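Local coordinates for protein alpha-1,3-glucanase (Paenibacillus glycanilyticus, PDB 6K0P) that probably hydrolyses the alpha-1,3-glycosidic bonds of alpha-1,3-glucan as a family 87 glycoside hydrolase, and is caught here with nigerose bound, at residues F19-E25 with V167-E173; Q495-N501 with G531-Y536; V509-N515 with F541-N547. The protein carries 1 engineered substitution. One frame throughout, in Å; residues are numbered along the deposited sequence.

Contact 1: F19-E25 with V167-E173. With CA (calcium ion), chain J.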
# COMPACT_ATOMS: atom_id res chain seq x y z
N PHE A 19 -9.71 -11.25 6.72
CA PHE A 19 -9.13 -12.23 5.83
C PHE A 19 -7.76 -12.65 6.32
O PHE A 19 -7.06 -11.89 7.00
CB PHE A 19 -9.06 -11.71 4.39
CG PHE A 19 -8.44 -10.35 4.25
CD1 PHE A 19 -7.06 -10.21 4.09
CD2 PHE A 19 -9.23 -9.22 4.23
CE1 PHE A 19 -6.50 -8.95 3.94
CE2 PHE A 19 -8.67 -7.96 4.09
CZ PHE A 19 -7.30 -7.83 3.94
N THR A 20 -7.40 -13.89 6.00
CA THR A 20 -6.09 -14.46 6.28
C THR A 20 -5.32 -14.53 4.97
O THR A 20 -5.88 -14.89 3.94
CB THR A 20 -6.27 -15.88 6.83
OG1 THR A 20 -7.02 -15.82 8.05
CG2 THR A 20 -4.92 -16.55 7.11
N ILE A 21 -4.04 -14.17 5.02
CA ILE A 21 -3.17 -14.22 3.85
C ILE A 21 -2.27 -15.44 3.96
O ILE A 21 -1.58 -15.63 4.97
CB ILE A 21 -2.33 -12.94 3.73
CG1 ILE A 21 -3.24 -11.74 3.49
CG2 ILE A 21 -1.29 -13.10 2.62
CD1 ILE A 21 -2.54 -10.44 3.64
N MET A 22 -2.27 -16.28 2.93
CA MET A 22 -1.44 -17.47 2.92
C MET A 22 -0.58 -17.50 1.66
O MET A 22 -1.11 -17.39 0.55
CB MET A 22 -2.31 -18.73 3.01
CG MET A 22 -3.16 -18.71 4.28
SD MET A 22 -3.80 -20.33 4.70
CE MET A 22 -4.84 -20.63 3.30
N GLU A 23 0.73 -17.63 1.84
CA GLU A 23 1.64 -17.66 0.70
C GLU A 23 1.59 -19.02 0.03
O GLU A 23 1.62 -20.07 0.69
CB GLU A 23 3.07 -17.37 1.15
CG GLU A 23 3.27 -15.99 1.77
CD GLU A 23 3.18 -14.86 0.77
OE1 GLU A 23 3.10 -15.12 -0.46
OE2 GLU A 23 3.20 -13.69 1.21
N ALA A 24 1.53 -19.01 -1.31
CA ALA A 24 1.45 -20.27 -2.05
C ALA A 24 2.68 -21.14 -1.79
O ALA A 24 2.56 -22.36 -1.65
CB ALA A 24 1.34 -19.98 -3.54
N GLU A 25 3.85 -20.51 -1.71
CA GLU A 25 5.14 -21.19 -1.64
C GLU A 25 5.47 -21.74 -0.27
O GLU A 25 6.56 -22.29 -0.09
CB GLU A 25 6.25 -20.23 -2.09
CG GLU A 25 6.45 -19.01 -1.19
CD GLU A 25 5.56 -17.82 -1.57
OE1 GLU A 25 4.53 -18.00 -2.28
OE2 GLU A 25 5.89 -16.70 -1.15
N VAL A 167 1.01 -18.54 -9.01
CA VAL A 167 0.13 -18.39 -7.86
C VAL A 167 0.97 -17.83 -6.71
O VAL A 167 1.89 -18.50 -6.23
CB VAL A 167 -0.53 -19.72 -7.47
CG1 VAL A 167 -1.40 -19.54 -6.24
CG2 VAL A 167 -1.33 -20.28 -8.63
N ASP A 168 0.65 -16.61 -6.28
CA ASP A 168 1.48 -15.89 -5.31
C ASP A 168 0.98 -16.11 -3.88
O ASP A 168 1.75 -16.52 -3.01
CB ASP A 168 1.49 -14.40 -5.69
CG ASP A 168 2.34 -13.57 -4.75
OD1 ASP A 168 3.05 -14.15 -3.92
OD2 ASP A 168 2.30 -12.33 -4.86
N LEU A 169 -0.28 -15.79 -3.63
CA LEU A 169 -0.88 -15.92 -2.31
C LEU A 169 -2.37 -16.11 -2.48
O LEU A 169 -2.94 -15.85 -3.55
CB LEU A 169 -0.58 -14.70 -1.41
CG LEU A 169 -1.11 -13.32 -1.84
CD1 LEU A 169 -2.61 -13.13 -1.56
CD2 LEU A 169 -0.35 -12.20 -1.14
N LEU A 170 -3.01 -16.52 -1.40
CA LEU A 170 -4.46 -16.67 -1.32
C LEU A 170 -4.94 -15.93 -0.08
O LEU A 170 -4.43 -16.17 1.02
CB LEU A 170 -4.81 -18.16 -1.21
CG LEU A 170 -6.28 -18.56 -1.20
CD1 LEU A 170 -6.88 -18.33 -2.58
CD2 LEU A 170 -6.43 -20.02 -0.76
N GLU A 171 -5.92 -15.03 -0.25
CA GLU A 171 -6.69 -14.51 0.87
C GLU A 171 -7.84 -15.46 1.10
O GLU A 171 -8.47 -15.92 0.14
CB GLU A 171 -7.32 -13.15 0.56
CG GLU A 171 -6.38 -12.02 0.31
CD GLU A 171 -7.13 -10.73 0.02
OE1 GLU A 171 -8.28 -10.57 0.48
OE2 GLU A 171 -6.58 -9.86 -0.67
N THR A 172 -8.14 -15.74 2.37
CA THR A 172 -9.34 -16.49 2.73
C THR A 172 -10.16 -15.69 3.72
O THR A 172 -9.61 -15.00 4.58
CB THR A 172 -9.00 -17.89 3.28
OG1 THR A 172 -8.51 -17.79 4.63
CG2 THR A 172 -7.94 -18.56 2.41
N GLU A 173 -11.49 -15.74 3.59
CA GLU A 173 -12.35 -14.93 4.43
C GLU A 173 -13.68 -15.64 4.62
O GLU A 173 -14.20 -16.27 3.69
CB GLU A 173 -12.58 -13.54 3.80
CG GLU A 173 -13.23 -12.53 4.73
CD GLU A 173 -13.30 -11.13 4.14
OE1 GLU A 173 -12.61 -10.86 3.13
OE2 GLU A 173 -14.06 -10.30 4.68
CA CA J . 4.09 -15.57 -2.48
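Strand 20-23 runs antiparallel to strand 167-173, with the segment axes 4.6 Å apart at closest approach and at 156° to each other. Thr20 pairs with Thr172 and Met22 with Leu170 as hydrogen-bonded pairs, alternating with the non-hydrogen-bonded pairs Ile21-Glu171 and Glu23-Leu169. This is a two-stranded part of an antiparallel sheet in a domain that resembles galactose-binding domains, consistent with a beta-sandwich, and it illustrates how a metal can finish what a strand pair begins. On the face carrying Met22 and Thr172, the bent thioether chain brings Met22 CE to 3.8 Å from Thr172 CG2, the two side chains crossing at about a right angle, and Phe66 of strand 63-67 packs on the same side. Near the other end, Glu171 lays its carboxylate over one face of the Phe19 ring, with OE1 3.8 Å from Phe19 CG and the two planes 27° apart. The other oxygen, OE2, is held in salt bridges with Lys326 and Arg350, while Glu173 is paired with Arg324.

Where the strand pair ends, a classic beta bulge sets Asp168 and Leu169 both opposite Arg78, and a calcium ion draws the two segments together. Asp168 CG is anti to the backbone N (chi1 -179°), which lays the carboxylate beside its carbonyl and lets both O and OD1 chelate the ion, while OD2 goes to Arg78. Glu23 OE1 binds at 2.3 Å from calcium, Glu25 supplies both carboxylate oxygens, and Ser50 O and Ser53 O bring the ligating atoms to seven. Asp168 O does double duty: it lies 2.6 Å from calcium and also accepts Ala24 N at 3.0 Å, a donor that stands above the carbonyl plane.

Contact 2: Q495-N501 with G531-Y536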
# COMPACT_ATOMS: atom_id res chain seq x y z
N GLN A 495 20.86 10.18 5.52
CA GLN A 495 21.43 10.93 4.40
C GLN A 495 21.06 12.40 4.51
O GLN A 495 19.93 12.73 4.88
CB GLN A 495 20.90 10.37 3.07
CG GLN A 495 21.39 11.08 1.81
CD GLN A 495 20.74 10.53 0.54
OE1 GLN A 495 20.09 9.49 0.57
NE2 GLN A 495 20.92 11.24 -0.58
N SER A 496 22.02 13.28 4.19
CA SER A 496 21.80 14.72 4.12
C SER A 496 22.00 15.21 2.69
O SER A 496 23.03 14.91 2.07
CB SER A 496 22.78 15.49 5.02
OG SER A 496 22.48 15.28 6.39
N MET A 497 21.03 15.96 2.19
CA MET A 497 21.17 16.62 0.90
C MET A 497 22.20 17.74 1.00
O MET A 497 22.14 18.58 1.91
CB MET A 497 19.81 17.21 0.50
CG MET A 497 19.83 18.11 -0.72
SD MET A 497 18.15 18.66 -1.07
CE MET A 497 18.42 19.88 -2.35
N SER A 498 23.18 17.75 0.04
CA SER A 498 24.13 18.83 -0.16
C SER A 498 23.58 19.80 -1.20
O SER A 498 22.90 19.38 -2.14
CB SER A 498 25.46 18.27 -0.69
OG SER A 498 26.07 17.41 0.25
N PRO A 499 23.88 21.10 -1.08
CA PRO A 499 24.74 21.71 -0.06
C PRO A 499 23.97 22.19 1.17
O PRO A 499 24.57 22.79 2.06
CB PRO A 499 25.30 22.93 -0.80
CG PRO A 499 24.17 23.36 -1.66
CD PRO A 499 23.44 22.10 -2.08
N ASN A 500 22.66 21.93 1.23
CA ASN A 500 21.85 22.46 2.33
C ASN A 500 22.36 22.01 3.69
O ASN A 500 22.39 22.81 4.63
CB ASN A 500 20.39 22.06 2.13
CG ASN A 500 19.89 22.38 0.73
OD1 ASN A 500 20.37 21.81 -0.25
ND2 ASN A 500 18.94 23.29 0.64
N ASN A 501 22.77 20.75 3.80
CA ASN A 501 23.41 20.22 5.01
C ASN A 501 22.64 20.59 6.27
O ASN A 501 23.20 21.11 7.25
CB ASN A 501 24.88 20.61 5.09
CG ASN A 501 25.67 20.10 3.90
OD1 ASN A 501 25.23 19.19 3.20
ND2 ASN A 501 26.84 20.69 3.67
N GLY A 531 28.51 15.30 -6.44
CA GLY A 531 28.12 16.55 -5.84
C GLY A 531 27.51 16.43 -4.46
O GLY A 531 27.27 17.47 -3.82
N GLN A 532 27.27 15.22 -3.98
CA GLN A 532 26.62 15.01 -2.70
C GLN A 532 27.63 14.54 -1.66
O GLN A 532 28.61 13.87 -1.98
CB GLN A 532 25.49 13.98 -2.83
CG GLN A 532 24.31 14.52 -3.59
CD GLN A 532 23.72 15.73 -2.92
OE1 GLN A 532 23.32 15.66 -1.76
NE2 GLN A 532 23.69 16.85 -3.63
N GLY A 533 27.37 14.91 -0.41
CA GLY A 533 28.27 14.60 0.68
C GLY A 533 27.59 13.90 1.84
O GLY A 533 26.45 13.43 1.72
N PRO A 534 28.26 13.83 2.97
CA PRO A 534 27.80 13.01 4.10
C PRO A 534 26.78 13.73 4.97
O PRO A 534 26.42 14.88 4.76
CB PRO A 534 29.09 12.73 4.87
CG PRO A 534 29.95 13.94 4.57
CD PRO A 534 29.63 14.36 3.18
N ALA A 535 26.32 13.01 6.00
CA ALA A 535 25.18 13.46 6.80
C ALA A 535 25.62 14.43 7.89
O ALA A 535 26.76 14.37 8.38
CB ALA A 535 24.48 12.26 7.44
N TYR A 536 24.70 15.31 8.28
CA TYR A 536 24.96 16.36 9.26
C TYR A 536 24.04 16.20 10.46
O TYR A 536 22.82 16.06 10.31
CB TYR A 536 24.74 17.74 8.64
CG TYR A 536 25.94 18.22 7.85
CD1 TYR A 536 26.31 17.61 6.65
CD2 TYR A 536 26.72 19.27 8.32
CE1 TYR A 536 27.42 18.04 5.95
CE2 TYR A 536 27.83 19.70 7.62
CZ TYR A 536 28.17 19.08 6.44
OH TYR A 536 29.28 19.53 5.75
O HOH W 1 22.88 13.42 -0.23
O HOH W 2 24.49 12.12 3.27
O HOH W 3 25.99 16.57 2.81
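Beside one of the pockets that hold bound glucan sugars, the loop leaving strand 490-496 of the parallel beta-helix meets the loop 531-536, and Ser498 and Gln532 form the polar centre of the meeting. The Gln532 amide reads both backbone groups of Ser498: OE1 accepts Ser498 N at 2.8 Å in a nearly straight bond (175°), and NE2 donates to Ser498 O at 3.0 Å, approaching from above the carbonyl plane. Its chain is folded at chi2 (-60°), which brings the amide back over Ser498. With two bonds to one residue, its rotation is fixed. Two serine hydroxyls act as acceptors for the other loop: Ser498 OG takes Gly533 N at 2.9 Å, and Ser496 OG takes Tyr536 N, also at 2.9 Å.

Farther along, a stack joins the loops. Asn501 lies over one face of the Tyr536 ring, its amide plane only 8° from that of the ring, with CB 3.6 Å from the ring centroid in a CH-pi contact and CG 3.4 Å from Tyr536 CE1. A cis peptide before Pro499 and a bond from Asn501 N to Met497 O shape the turn that delivers it there.

A water joins Gln495 NE2, Ser496 O and Gln532 OE1, linking this loop pair to the sugar site, since Gln495 NE2 also bonds O6 of a bound glucose and its OE1 receives Trp466 NE1. Gln495 and Met497 hydrogen-bond through the backbone to strand 465-469 on the preceding coil, and Tyr536 leads directly into strand 537-541.

Contact 3: V509-N515 with F541-N547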
# COMPACT_ATOMS: atom_id res chain seq x y z
N VAL A 509 16.59 6.29 17.92
CA VAL A 509 16.22 4.94 17.49
C VAL A 509 16.31 4.05 18.72
O VAL A 509 17.36 4.01 19.37
CB VAL A 509 17.17 4.44 16.39
CG1 VAL A 509 16.72 3.09 15.85
CG2 VAL A 509 17.27 5.47 15.25
N GLU A 510 15.22 3.34 19.05
CA GLU A 510 15.15 2.56 20.28
C GLU A 510 14.48 1.22 20.03
O GLU A 510 13.40 1.17 19.43
CB GLU A 510 14.34 3.31 21.35
CG GLU A 510 14.80 4.74 21.63
CD GLU A 510 13.87 5.48 22.58
OE1 GLU A 510 12.73 5.00 22.81
OE2 GLU A 510 14.27 6.56 23.08
N ASN A 511 15.07 0.14 20.54
CA ASN A 511 14.47 -1.20 20.48
C ASN A 511 14.20 -1.61 19.03
O ASN A 511 13.05 -1.78 18.60
CB ASN A 511 13.18 -1.29 21.30
CG ASN A 511 13.37 -0.91 22.74
OD1 ASN A 511 14.44 -1.13 23.32
ND2 ASN A 511 12.33 -0.35 23.35
N VAL A 512 15.28 -1.77 18.28
CA VAL A 512 15.20 -2.09 16.86
C VAL A 512 16.08 -3.30 16.59
O VAL A 512 17.22 -3.36 17.06
CB VAL A 512 15.62 -0.89 15.98
CG1 VAL A 512 15.71 -1.30 14.51
CG2 VAL A 512 14.62 0.25 16.15
N ASN A 513 15.54 -4.27 15.85
CA ASN A 513 16.29 -5.44 15.41
C ASN A 513 16.39 -5.39 13.89
O ASN A 513 15.38 -5.21 13.20
CB ASN A 513 15.58 -6.72 15.84
CG ASN A 513 15.52 -6.85 17.34
OD1 ASN A 513 16.54 -6.77 18.02
ND2 ASN A 513 14.32 -7.02 17.88
N ILE A 514 17.61 -5.52 13.38
CA ILE A 514 17.87 -5.51 11.94
C ILE A 514 18.49 -6.86 11.59
O ILE A 514 19.65 -7.13 11.94
CB ILE A 514 18.80 -4.36 11.54
CG1 ILE A 514 18.16 -3.01 11.90
CG2 ILE A 514 19.12 -4.44 10.05
CD1 ILE A 514 19.17 -1.86 12.04
N ASN A 515 17.73 -7.70 10.90
CA ASN A 515 18.08 -9.11 10.73
C ASN A 515 18.44 -9.40 9.28
O ASN A 515 17.63 -9.14 8.38
CB ASN A 515 16.92 -10.00 11.17
CG ASN A 515 16.56 -9.79 12.62
OD1 ASN A 515 17.42 -9.80 13.50
ND2 ASN A 515 15.27 -9.56 12.88
N PHE A 541 21.09 5.72 19.44
CA PHE A 541 20.70 4.33 19.29
C PHE A 541 20.70 3.66 20.65
O PHE A 541 21.72 3.66 21.35
CB PHE A 541 21.66 3.60 18.34
CG PHE A 541 21.73 4.22 16.97
CD1 PHE A 541 22.49 5.36 16.74
CD2 PHE A 541 20.98 3.69 15.92
CE1 PHE A 541 22.54 5.95 15.49
CE2 PHE A 541 21.03 4.27 14.67
CZ PHE A 541 21.80 5.41 14.45
N THR A 542 19.55 3.10 21.03
CA THR A 542 19.40 2.36 22.27
C THR A 542 18.81 1.00 21.93
O THR A 542 17.75 0.94 21.30
CB THR A 542 18.46 3.10 23.22
OG1 THR A 542 18.93 4.44 23.41
CG2 THR A 542 18.38 2.39 24.57
N ASN A 543 19.49 -0.07 22.32
CA ASN A 543 18.98 -1.42 22.11
C ASN A 543 18.70 -1.69 20.63
O ASN A 543 17.65 -2.21 20.25
CB ASN A 543 17.74 -1.70 22.97
CG ASN A 543 17.43 -3.18 23.07
OD1 ASN A 543 18.33 -4.02 22.99
ND2 ASN A 543 16.15 -3.51 23.24
N VAL A 544 19.66 -1.33 19.79
CA VAL A 544 19.58 -1.58 18.35
C VAL A 544 20.53 -2.73 18.05
O VAL A 544 21.75 -2.61 18.22
CB VAL A 544 19.90 -0.33 17.53
CG1 VAL A 544 19.89 -0.66 16.03
CG2 VAL A 544 18.89 0.78 17.84
N LYS A 545 19.97 -3.87 17.63
CA LYS A 545 20.75 -5.06 17.31
C LYS A 545 20.84 -5.22 15.80
O LYS A 545 19.82 -5.13 15.10
CB LYS A 545 20.09 -6.30 17.92
CG LYS A 545 20.04 -6.31 19.45
CD LYS A 545 21.43 -6.12 20.05
CE LYS A 545 21.50 -6.60 21.50
NZ LYS A 545 20.68 -5.77 22.42
N VAL A 546 22.05 -5.45 15.30
CA VAL A 546 22.27 -5.80 13.90
C VAL A 546 22.76 -7.24 13.87
O VAL A 546 23.80 -7.56 14.45
CB VAL A 546 23.27 -4.86 13.22
CG1 VAL A 546 23.56 -5.32 11.80
CG2 VAL A 546 22.75 -3.43 13.22
N ASN A 547 22.01 -8.11 13.19
CA ASN A 547 22.28 -9.55 13.21
C ASN A 547 22.59 -10.04 11.81
O ASN A 547 21.78 -9.88 10.90
CB ASN A 547 21.09 -10.30 13.80
CG ASN A 547 20.74 -9.83 15.18
OD1 ASN A 547 21.60 -9.74 16.06
ND2 ASN A 547 19.47 -9.49 15.39
O HOH W 4 18.24 6.09 21.36
O HOH W 5 16.64 -4.82 20.10
O HOH W 6 17.99 -9.07 17.93
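Val509 O is gripped by Thr542 N at 2.9 Å and by a water at 3.0 Å, with the CA-H of Phe541 resting against it as well; the same water also reaches Thr542 OG1. From there the two chains run parallel and in step, turning the same corner at Asn511 and Asn543, both of which take left-handed backbone angles. At the corner Asn543 ND2 donates to Asn511 OD1 at 2.9 Å. Asn543 carries CG anti to N (chi1 -164°), whereas Asn511 CG lies beside its N, and the two amide planes are 79° apart.

Four residues on, Asn515 and Asn547 share one rotamer, lie side by side with amides only 10° from coplanar, and Asn547 ND2 meets Asn515 OD1 at 2.8 Å, almost head-on to the acceptor. Both rows continue into the preceding coil, where Asn511 ND2 donates to Asn481 and Asn515 ND2 to Asn485. With an alanine at Asn511, Asn543 ND2 and Asn481 OD1 would probably each be left without a mate and the row interrupted at the corner.

The opposite face is apolar. Val509 CG1 touches Val544 CG2 at 3.7 Å, Ile514 CD1 lies alongside Val546 CG2 at 4.1 Å, and Leu492 of strand 490-496 packs against Val509, Ile514 and Phe541 from across the coil, while Trp573 meets the Phe541 ring edge-to-face. Stacked asparagines in register on one face and aliphatic columns on the other are the asparagine ladder and inward-facing stacks characteristic of a parallel beta-helix.

Overall arrangement
Together the three contacts show a two-part catalytic unit. Contact 1 belongs to the N-terminal domain and its calcium site; contacts 2 and 3 lie in the beta-helical domain, and their segments alternate along the chain, as successive coils require. Contacts 2 and 3 have centres 25 Å apart, with nearest atoms about 10 Å apart. Contact 1 keeps its distance, its nearest atoms about 17 Å from contact 3 and about 29 Å from contact 2, on the opposite side of the chain's centre. Bound sugar approaches two of them unequally: Gln495 in contact 2 comes within about 3 Å of a glucose unit, whereas the Glu171 side chain of contact 1 stays about 11 Å from one.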